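Local coordinates for rhamnogalacturonan endolyase YesW (PDB 2ZUX), which cleaves the rhamnogalacturonan backbone of plant cell-wall pectin by endo-acting elimination, using calcium or manganese, and releases oligosaccharides, at residues 511-516 and 539-544; 506-511 and 527-532; 462-467 and 561-566. One frame throughout, in Å; residues are numbered along the deposited sequence.

All three contacts are buried in the beta-propeller part of the enzyme, and none lies at the surface. Contacts 1 and 2 share Trp511, one calcium ion and one water: together 506-511 and 511-516 form a single metal-binding loop leading into strand 514-519, whose neighbour 524-528 runs into the second segment of contact 2. Across both, the touching groups are mainly aliphatic, and the calcium gathers most of the polar ligands. Contact 3 belongs to a different sheet, at strand 465-468 beside a second calcium, and is polar, with an arginine reaching a loop carbonyl. That arginine also meets Glu513 of contact 1, while Asp544 and Ser565 hydrogen-bond between contacts 1 and 3.

Contact 1 of 3, residues 511-516 and 539-544. With CA (calcium ion), chain E.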
loop_
_atom_site.group_PDB
_atom_site.type_symbol
_atom_site.label_atom_id
_atom_site.label_comp_id
_atom_site.label_asym_id
_atom_site.label_seq_id
_atom_site.Cartn_x
_atom_site.Cartn_y
_atom_site.Cartn_z
ATOM N N TRP A 511 16.622 -3.279 -2.013
ATOM C CA TRP A 511 15.403 -3.885 -1.487
ATOM C C TRP A 511 14.808 -3.227 -0.246
ATOM O O TRP A 511 13.646 -3.491 0.074
ATOM C CB TRP A 511 15.627 -5.375 -1.229
ATOM C CG TRP A 511 16.641 -5.669 -0.166
ATOM C CD1 TRP A 511 17.996 -5.739 -0.328
ATOM C CD2 TRP A 511 16.387 -5.953 1.220
ATOM N NE1 TRP A 511 18.602 -6.041 0.874
ATOM C CE2 TRP A 511 17.641 -6.168 1.842
ATOM C CE3 TRP A 511 15.223 -6.035 2.001
ATOM C CZ2 TRP A 511 17.762 -6.474 3.203
ATOM C CZ3 TRP A 511 15.351 -6.343 3.358
ATOM C CH2 TRP A 511 16.611 -6.553 3.941
ATOM N N ARG A 512 15.563 -2.385 0.457
ATOM C CA ARG A 512 14.977 -1.727 1.620
ATOM C C ARG A 512 13.862 -0.776 1.187
ATOM O O ARG A 512 13.836 -0.302 0.050
ATOM C CB ARG A 512 16.030 -1.016 2.467
ATOM C CG ARG A 512 16.731 -1.927 3.486
ATOM C CD ARG A 512 17.778 -2.853 2.857
ATOM N NE ARG A 512 18.852 -2.138 2.162
ATOM C CZ ARG A 512 19.894 -1.570 2.764
ATOM N NH1 ARG A 512 20.813 -0.956 2.035
ATOM N NH2 ARG A 512 20.018 -1.606 4.085
ATOM N N GLU A 513 12.927 -0.519 2.095
ATOM C CA GLU A 513 11.774 0.302 1.780
ATOM C C GLU A 513 12.042 1.782 2.027
ATOM O O GLU A 513 12.641 2.146 3.023
ATOM C CB GLU A 513 10.589 -0.171 2.612
ATOM C CG GLU A 513 10.246 -1.629 2.381
ATOM C CD GLU A 513 9.086 -2.090 3.229
ATOM O OE1 GLU A 513 9.346 -2.562 4.354
ATOM O OE2 GLU A 513 7.928 -1.951 2.771
ATOM N N GLU A 514 11.590 2.616 1.096
ATOM C CA GLU A 514 11.620 4.068 1.268
ATOM C C GLU A 514 10.395 4.504 2.052
ATOM O O GLU A 514 9.381 3.786 2.113
ATOM C CB GLU A 514 11.626 4.772 -0.087
ATOM C CG GLU A 514 12.956 4.731 -0.831
ATOM C CD GLU A 514 13.443 3.316 -1.133
ATOM O OE1 GLU A 514 12.704 2.541 -1.788
ATOM O OE2 GLU A 514 14.572 2.969 -0.706
ATOM N N VAL A 515 10.493 5.679 2.666
ATOM C CA VAL A 515 9.347 6.289 3.329
ATOM C C VAL A 515 9.099 7.650 2.717
ATOM O O VAL A 515 10.029 8.438 2.528
ATOM C CB VAL A 515 9.560 6.474 4.835
ATOM C CG1 VAL A 515 8.251 6.877 5.500
ATOM C CG2 VAL A 515 10.095 5.211 5.463
ATOM N N VAL A 516 7.835 7.919 2.404
ATOM C CA VAL A 516 7.412 9.227 1.947
ATOM C C VAL A 516 6.596 9.850 3.074
ATOM O O VAL A 516 5.524 9.338 3.416
ATOM C CB VAL A 516 6.554 9.136 0.672
ATOM C CG1 VAL A 516 6.190 10.540 0.168
ATOM C CG2 VAL A 516 7.280 8.331 -0.407
ATOM N N TYR A 539 15.448 -9.283 -4.871
ATOM C CA TYR A 539 14.704 -8.671 -5.964
ATOM C C TYR A 539 13.911 -7.481 -5.459
ATOM O O TYR A 539 13.372 -7.509 -4.350
ATOM C CB TYR A 539 13.756 -9.677 -6.609
ATOM C CG TYR A 539 14.486 -10.710 -7.429
ATOM C CD1 TYR A 539 15.063 -10.362 -8.640
ATOM C CD2 TYR A 539 14.611 -12.028 -6.986
ATOM C CE1 TYR A 539 15.746 -11.293 -9.397
ATOM C CE2 TYR A 539 15.301 -12.971 -7.745
ATOM C CZ TYR A 539 15.862 -12.593 -8.945
ATOM O OH TYR A 539 16.545 -13.519 -9.707
ATOM N N THR A 540 13.836 -6.431 -6.272
ATOM C CA THR A 540 13.040 -5.275 -5.889
ATOM C C THR A 540 11.656 -5.745 -5.436
ATOM O O THR A 540 11.036 -6.615 -6.056
ATOM C CB THR A 540 12.956 -4.209 -7.004
ATOM O OG1 THR A 540 12.158 -3.114 -6.530
ATOM C CG2 THR A 540 12.327 -4.755 -8.285
ATOM N N LEU A 541 11.189 -5.188 -4.326
ATOM C CA LEU A 541 9.960 -5.693 -3.719
ATOM C C LEU A 541 8.735 -5.440 -4.594
ATOM O O LEU A 541 7.741 -6.154 -4.498
ATOM C CB LEU A 541 9.783 -5.121 -2.312
ATOM C CG LEU A 541 10.963 -5.314 -1.352
ATOM C CD1 LEU A 541 10.608 -4.774 0.033
ATOM C CD2 LEU A 541 11.399 -6.792 -1.280
ATOM N N MET A 542 8.833 -4.451 -5.481
ATOM C CA MET A 542 7.755 -4.143 -6.408
ATOM C C MET A 542 7.602 -5.210 -7.490
ATOM O O MET A 542 6.643 -5.170 -8.266
ATOM C CB MET A 542 7.964 -2.759 -7.024
ATOM C CG MET A 542 7.881 -1.641 -5.993
ATOM S SD MET A 542 6.338 -1.543 -5.063
ATOM C CE MET A 542 5.436 -0.372 -6.089
ATOM N N HIS A 543 8.546 -6.155 -7.554
ATOM C CA HIS A 543 8.414 -7.317 -8.439
ATOM C C HIS A 543 7.941 -8.574 -7.699
ATOM O O HIS A 543 7.891 -9.663 -8.279
ATOM C CB HIS A 543 9.724 -7.602 -9.173
ATOM C CG HIS A 543 9.990 -6.701 -10.338
ATOM N ND1 HIS A 543 9.024 -5.940 -10.961
ATOM C CD2 HIS A 543 11.133 -6.499 -11.032
ATOM C CE1 HIS A 543 9.572 -5.281 -11.971
ATOM N NE2 HIS A 543 10.847 -5.618 -12.041
ATOM N N ASP A 544 7.603 -8.430 -6.418
ATOM C CA ASP A 544 6.957 -9.515 -5.696
ATOM C C ASP A 544 5.442 -9.404 -5.858
ATOM O O ASP A 544 4.894 -8.327 -5.673
ATOM C CB ASP A 544 7.302 -9.485 -4.213
ATOM C CG ASP A 544 6.620 -10.600 -3.456
ATOM O OD1 ASP A 544 7.065 -11.760 -3.600
ATOM O OD2 ASP A 544 5.619 -10.335 -2.755
HETATM CA CA CA E . 14.605 0.759 -1.840
HETATM O O HOH W 1 16.821 0.952 -0.832
#
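Arg512 O, carried by the residue between Trp511 and Glu513, both of which touch Leu541, binds a calcium ion at 2.3 Å. Two residues on, Glu514 grips the same ion with both carboxylate oxygens, OE2 at 2.5 Å and OE1 at 2.6 Å, its chain bent at chi2 to bring the group round. Beside the metal, the loop rests on Leu541. With CG of Leu541 anti to its carbonyl carbon (chi1 -54°), methyl CD1 stands 3.3 Å from Trp511 O, a carbonyl oxygen that is buried here without a polar partner. The same CD1 meets Glu513 CG at 3.9 Å, where the two side chains cross at about a right angle; the extended glutamate then carries OE2 on to Tyr547. Trp511 turns its indole away, sends NE1 to His536 O, and has Arg512 CD 3.5 Å above the centre of one ring face. Leu541 opens a short 3-10 turn, in which His543 N bonds to Thr540 O at 2.9 Å. With calcium ligands on alternate residues from 506 to 514, closing with a bidentate glutamate, the loop resembles the calcium-binding hairpin loops of integrin alpha-chain propellers.

Contact 2 of 3, residues 506-511 and 527-532; sequences DLLGDW and IYTTTI. With CA (calcium ion), chain E.
Just ahead of the two leucines that meet Ile527 and Thr529, Asp506 holds CG anti to its backbone N and gives OD1 to the calcium at 2.4 Å. Leu507 follows with its side chain turned to strand 524-528: CG sits between the backbone N and the carbonyl carbon (chi1 44°), and CD1 reaches Ile527 CG2 at 3.8 Å. Its N-H bonds to Glu514 OE1, a second-shell support for a metal ligand. Leu508 divides its roles, its O binding the ion at 2.3 Å while CD1 leans on Thr529 OG1 at 3.5 Å; that hydroxyl has its polar partner in Glu514 OE2. The ligands Asp506, Leu508 and Asp510 line the inside of the loop that joins antiparallel strands 503-505 and 514-519 of the propeller. Val13 and Trp87, from the sheet of the N-terminal region, also cover Leu508. Gly509 has a positive phi (68°), unfavourable for most other residues, and a beta carbon there would point at Thr529. Asp510 has two links to the metal: its O is a direct ligand at 2.4 Å, and its OD1 accepts a hydrogen bond of 2.7 Å from the water that also coordinates the ion.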
loop_
_atom_site.group_PDB
_atom_site.type_symbol
_atom_site.label_atom_id
_atom_site.label_comp_id
_atom_site.label_asym_id
_atom_site.label_seq_id
_atom_site.Cartn_x
_atom_site.Cartn_y
_atom_site.Cartn_z
ATOM N N ASP A 506 9.273 0.086 -1.343
ATOM C CA ASP A 506 10.553 0.033 -2.059
ATOM C C ASP A 506 10.370 0.648 -3.441
ATOM O O ASP A 506 10.038 -0.050 -4.407
ATOM C CB ASP A 506 11.061 -1.399 -2.186
ATOM C CG ASP A 506 12.316 -1.494 -3.027
ATOM O OD1 ASP A 506 13.030 -0.471 -3.170
ATOM O OD2 ASP A 506 12.586 -2.590 -3.539
ATOM N N LEU A 507 10.574 1.959 -3.528
ATOM C CA LEU A 507 10.317 2.659 -4.783
ATOM C C LEU A 507 11.571 3.084 -5.543
ATOM O O LEU A 507 11.470 3.489 -6.690
ATOM C CB LEU A 507 9.333 3.825 -4.601
ATOM C CG LEU A 507 9.441 4.798 -3.437
ATOM C CD1 LEU A 507 10.629 5.724 -3.595
ATOM C CD2 LEU A 507 8.157 5.622 -3.323
ATOM N N LEU A 508 12.732 3.000 -4.902
ATOM C CA LEU A 508 14.012 3.239 -5.580
ATOM C C LEU A 508 15.115 2.520 -4.819
ATOM O O LEU A 508 14.895 2.032 -3.716
ATOM C CB LEU A 508 14.324 4.733 -5.721
ATOM C CG LEU A 508 14.184 5.653 -4.523
ATOM C CD1 LEU A 508 15.410 5.599 -3.631
ATOM C CD2 LEU A 508 13.935 7.096 -5.000
ATOM N N GLY A 509 16.295 2.425 -5.419
ATOM C CA GLY A 509 17.426 1.802 -4.749
ATOM C C GLY A 509 17.242 0.310 -4.559
ATOM O O GLY A 509 16.471 -0.326 -5.286
ATOM N N ASP A 510 17.951 -0.232 -3.571
ATOM C CA ASP A 510 17.897 -1.664 -3.286
ATOM C C ASP A 510 16.651 -2.046 -2.496
ATOM O O ASP A 510 15.737 -1.237 -2.326
ATOM C CB ASP A 510 19.199 -2.158 -2.619
ATOM C CG ASP A 510 19.371 -1.683 -1.175
ATOM O OD1 ASP A 510 18.402 -1.214 -0.530
ATOM O OD2 ASP A 510 20.501 -1.838 -0.658
ATOM N N TRP A 511 16.622 -3.279 -2.013
ATOM C CA TRP A 511 15.403 -3.885 -1.487
ATOM C C TRP A 511 14.808 -3.227 -0.246
ATOM O O TRP A 511 13.646 -3.491 0.074
ATOM C CB TRP A 511 15.627 -5.375 -1.229
ATOM C CG TRP A 511 16.641 -5.669 -0.166
ATOM C CD1 TRP A 511 17.996 -5.739 -0.328
ATOM C CD2 TRP A 511 16.387 -5.953 1.220
ATOM N NE1 TRP A 511 18.602 -6.041 0.874
ATOM C CE2 TRP A 511 17.641 -6.168 1.842
ATOM C CE3 TRP A 511 15.223 -6.035 2.001
ATOM C CZ2 TRP A 511 17.762 -6.474 3.203
ATOM C CZ3 TRP A 511 15.351 -6.343 3.358
ATOM C CH2 TRP A 511 16.611 -6.553 3.941
ATOM N N ILE A 527 11.109 11.989 0.453
ATOM C CA ILE A 527 11.350 10.567 0.253
ATOM C C ILE A 527 12.663 10.205 0.936
ATOM O O ILE A 527 13.724 10.666 0.512
ATOM C CB ILE A 527 11.448 10.202 -1.239
ATOM C CG1 ILE A 527 10.250 10.763 -2.024
ATOM C CG2 ILE A 527 11.571 8.680 -1.397
ATOM C CD1 ILE A 527 10.327 10.519 -3.532
ATOM N N TYR A 528 12.584 9.404 1.995
ATOM C CA TYR A 528 13.762 8.922 2.710
ATOM C C TYR A 528 14.138 7.550 2.170
ATOM O O TYR A 528 13.283 6.677 2.038
ATOM C CB TYR A 528 13.463 8.807 4.205
ATOM C CG TYR A 528 13.338 10.137 4.923
ATOM C CD1 TYR A 528 14.369 10.606 5.743
ATOM C CD2 TYR A 528 12.197 10.924 4.788
ATOM C CE1 TYR A 528 14.255 11.831 6.406
ATOM C CE2 TYR A 528 12.078 12.146 5.448
ATOM C CZ TYR A 528 13.108 12.585 6.246
ATOM O OH TYR A 528 12.975 13.802 6.893
ATOM N N THR A 529 15.413 7.370 1.841
ATOM C CA THR A 529 15.954 6.077 1.441
ATOM C C THR A 529 17.092 5.746 2.390
ATOM O O THR A 529 17.830 6.634 2.813
ATOM C CB THR A 529 16.410 6.062 -0.046
ATOM O OG1 THR A 529 16.604 4.708 -0.482
ATOM C CG2 THR A 529 17.703 6.856 -0.268
ATOM N N THR A 530 17.233 4.480 2.752
ATOM C CA THR A 530 18.264 4.105 3.702
ATOM C C THR A 530 19.677 4.254 3.127
ATOM O O THR A 530 19.902 4.047 1.930
ATOM C CB THR A 530 18.046 2.680 4.254
ATOM O OG1 THR A 530 18.870 2.508 5.411
ATOM C CG2 THR A 530 18.387 1.607 3.223
ATOM N N THR A 531 20.609 4.624 4.001
ATOM C CA THR A 531 22.035 4.597 3.656
ATOM C C THR A 531 22.805 3.633 4.551
ATOM O O THR A 531 24.040 3.691 4.634
ATOM C CB THR A 531 22.686 5.999 3.702
ATOM O OG1 THR A 531 22.544 6.549 5.013
ATOM C CG2 THR A 531 22.032 6.918 2.684
ATOM N N ILE A 532 22.081 2.729 5.208
ATOM C CA ILE A 532 22.712 1.675 5.998
ATOM C C ILE A 532 23.122 0.552 5.044
ATOM O O ILE A 532 22.271 -0.013 4.350
ATOM C CB ILE A 532 21.763 1.142 7.088
ATOM C CG1 ILE A 532 21.395 2.265 8.061
ATOM C CG2 ILE A 532 22.415 -0.022 7.844
ATOM C CD1 ILE A 532 20.152 1.993 8.909
HETATM CA CA CA E . 14.605 0.759 -1.840
HETATM O O HOH W 1 16.821 0.952 -0.832
#

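Contact 3 of 3, residues 462-467 and 561-566. With CA (calcium ion), chain F.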
loop_
_atom_site.group_PDB
_atom_site.type_symbol
_atom_site.label_atom_id
_atom_site.label_comp_id
_atom_site.label_asym_id
_atom_site.label_seq_id
_atom_site.Cartn_x
_atom_site.Cartn_y
_atom_site.Cartn_z
ATOM N N LEU A 462 18.093 -8.856 7.895
ATOM C CA LEU A 462 16.874 -9.437 7.351
ATOM C C LEU A 462 15.684 -9.367 8.307
ATOM O O LEU A 462 14.563 -9.669 7.900
ATOM C CB LEU A 462 17.136 -10.877 6.893
ATOM C CG LEU A 462 18.131 -11.045 5.735
ATOM C CD1 LEU A 462 18.453 -12.520 5.543
ATOM C CD2 LEU A 462 17.582 -10.447 4.439
ATOM N N LEU A 463 15.916 -8.951 9.549
ATOM C CA LEU A 463 14.808 -8.673 10.468
ATOM C C LEU A 463 14.081 -7.426 9.980
ATOM O O LEU A 463 14.653 -6.620 9.231
ATOM C CB LEU A 463 15.315 -8.481 11.900
ATOM C CG LEU A 463 16.057 -9.669 12.524
ATOM C CD1 LEU A 463 16.563 -9.288 13.901
ATOM C CD2 LEU A 463 15.157 -10.903 12.611
ATOM N N ARG A 464 12.827 -7.261 10.387
ATOM C CA ARG A 464 12.070 -6.090 9.990
ATOM C C ARG A 464 12.006 -5.095 11.131
ATOM O O ARG A 464 11.798 -5.469 12.295
ATOM C CB ARG A 464 10.675 -6.480 9.497
ATOM C CG ARG A 464 10.076 -5.465 8.541
ATOM C CD ARG A 464 8.846 -5.977 7.835
ATOM N NE ARG A 464 8.481 -5.104 6.717
ATOM C CZ ARG A 464 7.322 -5.167 6.063
ATOM N NH1 ARG A 464 6.399 -6.058 6.417
ATOM N NH2 ARG A 464 7.085 -4.342 5.047
ATOM N N GLU A 465 12.196 -3.825 10.785
ATOM C CA GLU A 465 12.131 -2.733 11.744
ATOM C C GLU A 465 10.676 -2.250 11.865
ATOM O O GLU A 465 9.781 -2.801 11.219
ATOM C CB GLU A 465 13.095 -1.617 11.326
ATOM C CG GLU A 465 14.593 -1.985 11.481
ATOM C CD GLU A 465 15.056 -3.126 10.570
ATOM O OE1 GLU A 465 15.148 -2.925 9.339
ATOM O OE2 GLU A 465 15.364 -4.236 11.083
ATOM N N GLN A 466 10.436 -1.258 12.714
ATOM C CA GLN A 466 9.079 -0.769 12.956
ATOM C C GLN A 466 8.969 0.685 12.537
ATOM O O GLN A 466 9.927 1.451 12.673
ATOM C CB GLN A 466 8.697 -0.906 14.432
ATOM C CG GLN A 466 8.530 -2.348 14.917
ATOM C CD GLN A 466 9.875 -3.031 15.178
ATOM O OE1 GLN A 466 10.718 -2.499 15.900
ATOM N NE2 GLN A 466 10.098 -4.173 14.544
ATOM N N LEU A 467 7.809 1.075 12.023
ATOM C CA LEU A 467 7.563 2.471 11.671
ATOM C C LEU A 467 6.262 2.939 12.304
ATOM O O LEU A 467 5.259 2.223 12.313
ATOM C CB LEU A 467 7.533 2.645 10.149
ATOM C CG LEU A 467 7.268 4.058 9.609
ATOM C CD1 LEU A 467 7.955 4.226 8.272
ATOM C CD2 LEU A 467 5.779 4.381 9.483
ATOM N N PRO A 561 0.651 -2.042 6.553
ATOM C CA PRO A 561 1.948 -2.218 5.913
ATOM C C PRO A 561 1.963 -3.372 4.916
ATOM O O PRO A 561 1.155 -4.301 5.027
ATOM C CB PRO A 561 2.879 -2.531 7.094
ATOM C CG PRO A 561 1.989 -3.184 8.113
ATOM C CD PRO A 561 0.675 -2.457 7.976
ATOM N N PRO A 562 2.874 -3.319 3.941
ATOM C CA PRO A 562 2.945 -4.370 2.931
ATOM C C PRO A 562 3.751 -5.581 3.381
ATOM O O PRO A 562 4.606 -5.485 4.271
ATOM C CB PRO A 562 3.632 -3.669 1.760
ATOM C CG PRO A 562 4.549 -2.670 2.428
ATOM C CD PRO A 562 3.843 -2.233 3.692
ATOM N N HIS A 563 3.465 -6.716 2.746
ATOM C CA HIS A 563 4.152 -7.977 2.994
ATOM C C HIS A 563 4.595 -8.623 1.695
ATOM O O HIS A 563 4.036 -8.355 0.636
ATOM C CB HIS A 563 3.221 -8.923 3.749
ATOM C CG HIS A 563 3.116 -8.601 5.200
ATOM N ND1 HIS A 563 2.085 -7.865 5.745
ATOM C CD2 HIS A 563 3.954 -8.891 6.219
ATOM C CE1 HIS A 563 2.296 -7.722 7.043
ATOM N NE2 HIS A 563 3.422 -8.336 7.354
ATOM N N THR A 564 5.602 -9.482 1.785
ATOM C CA THR A 564 6.063 -10.250 0.629
ATOM C C THR A 564 5.342 -11.604 0.549
ATOM O O THR A 564 4.822 -12.119 1.551
ATOM C CB THR A 564 7.590 -10.458 0.689
ATOM O OG1 THR A 564 7.948 -10.933 1.987
ATOM C CG2 THR A 564 8.318 -9.153 0.426
ATOM N N SER A 565 5.322 -12.181 -0.650
ATOM C CA SER A 565 4.700 -13.488 -0.864
ATOM C C SER A 565 5.512 -14.631 -0.264
ATOM O O SER A 565 4.976 -15.735 -0.070
ATOM C CB SER A 565 4.517 -13.744 -2.360
ATOM O OG SER A 565 5.760 -13.922 -3.011
ATOM N N PHE A 566 6.793 -14.363 -0.012
ATOM C CA PHE A 566 7.730 -15.330 0.541
ATOM C C PHE A 566 8.171 -14.838 1.918
ATOM O O PHE A 566 7.986 -13.660 2.261
ATOM C CB PHE A 566 8.945 -15.483 -0.391
ATOM C CG PHE A 566 9.687 -14.198 -0.621
ATOM C CD1 PHE A 566 10.764 -13.844 0.189
ATOM C CD2 PHE A 566 9.275 -13.311 -1.610
ATOM C CE1 PHE A 566 11.438 -12.642 0.003
ATOM C CE2 PHE A 566 9.949 -12.100 -1.801
ATOM C CZ PHE A 566 11.023 -11.767 -0.987
HETATM CA CA CA F . 16.364 -5.136 9.040
HETATM O O HOH W 2 16.093 -4.384 6.713
#
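The backbones of 462-467 and 561-566 stay well apart: even at their nearest, the CA atoms of Arg464 and His563 are 10.7 Å from each other, and one long side chain bridges the distance. Arg464 lies between two calcium ligands, Leu463 O at 2.3 Å and the bidentate Glu465, and its side chain leaves on the side away from the metal. Asp459 and Asp461 complete the protein ligands, in the loop between antiparallel strands 454-456 and 465-468 of one propeller sheet. With CG anti to the backbone N (chi1 -155°) and the chain stretched out to NE, the guanidinium arrives end-on at Pro562 O. NH1 bonds to this oxygen at 2.9 Å, nearly in line with the carbonyl, and NH2 bonds at 2.8 Å from a direction tilted 30° out of the carbonyl plane. The acceptor lies almost in the guanidinium plane, and the pair of bonds directs the end of the group at this oxygen. NH1 also stands over one face of the His563 ring, 3.7 Å from CD2, with the two planes 76° apart. NH2 has a second partner in Glu513 OE1, a salt bridge, and Trp457 makes a cation-pi contact with the group. A leucine in place of Arg464 would probably leave Pro562 O without both donors and Glu513 without this countercharge in the buried interior. Met by a carboxylate, a carbonyl oxygen accepting two N-H groups and an aromatic ring, the buried guanidinium is likely to keep its positive charge while tying the calcium-bound turn to the loop after helix 547-553.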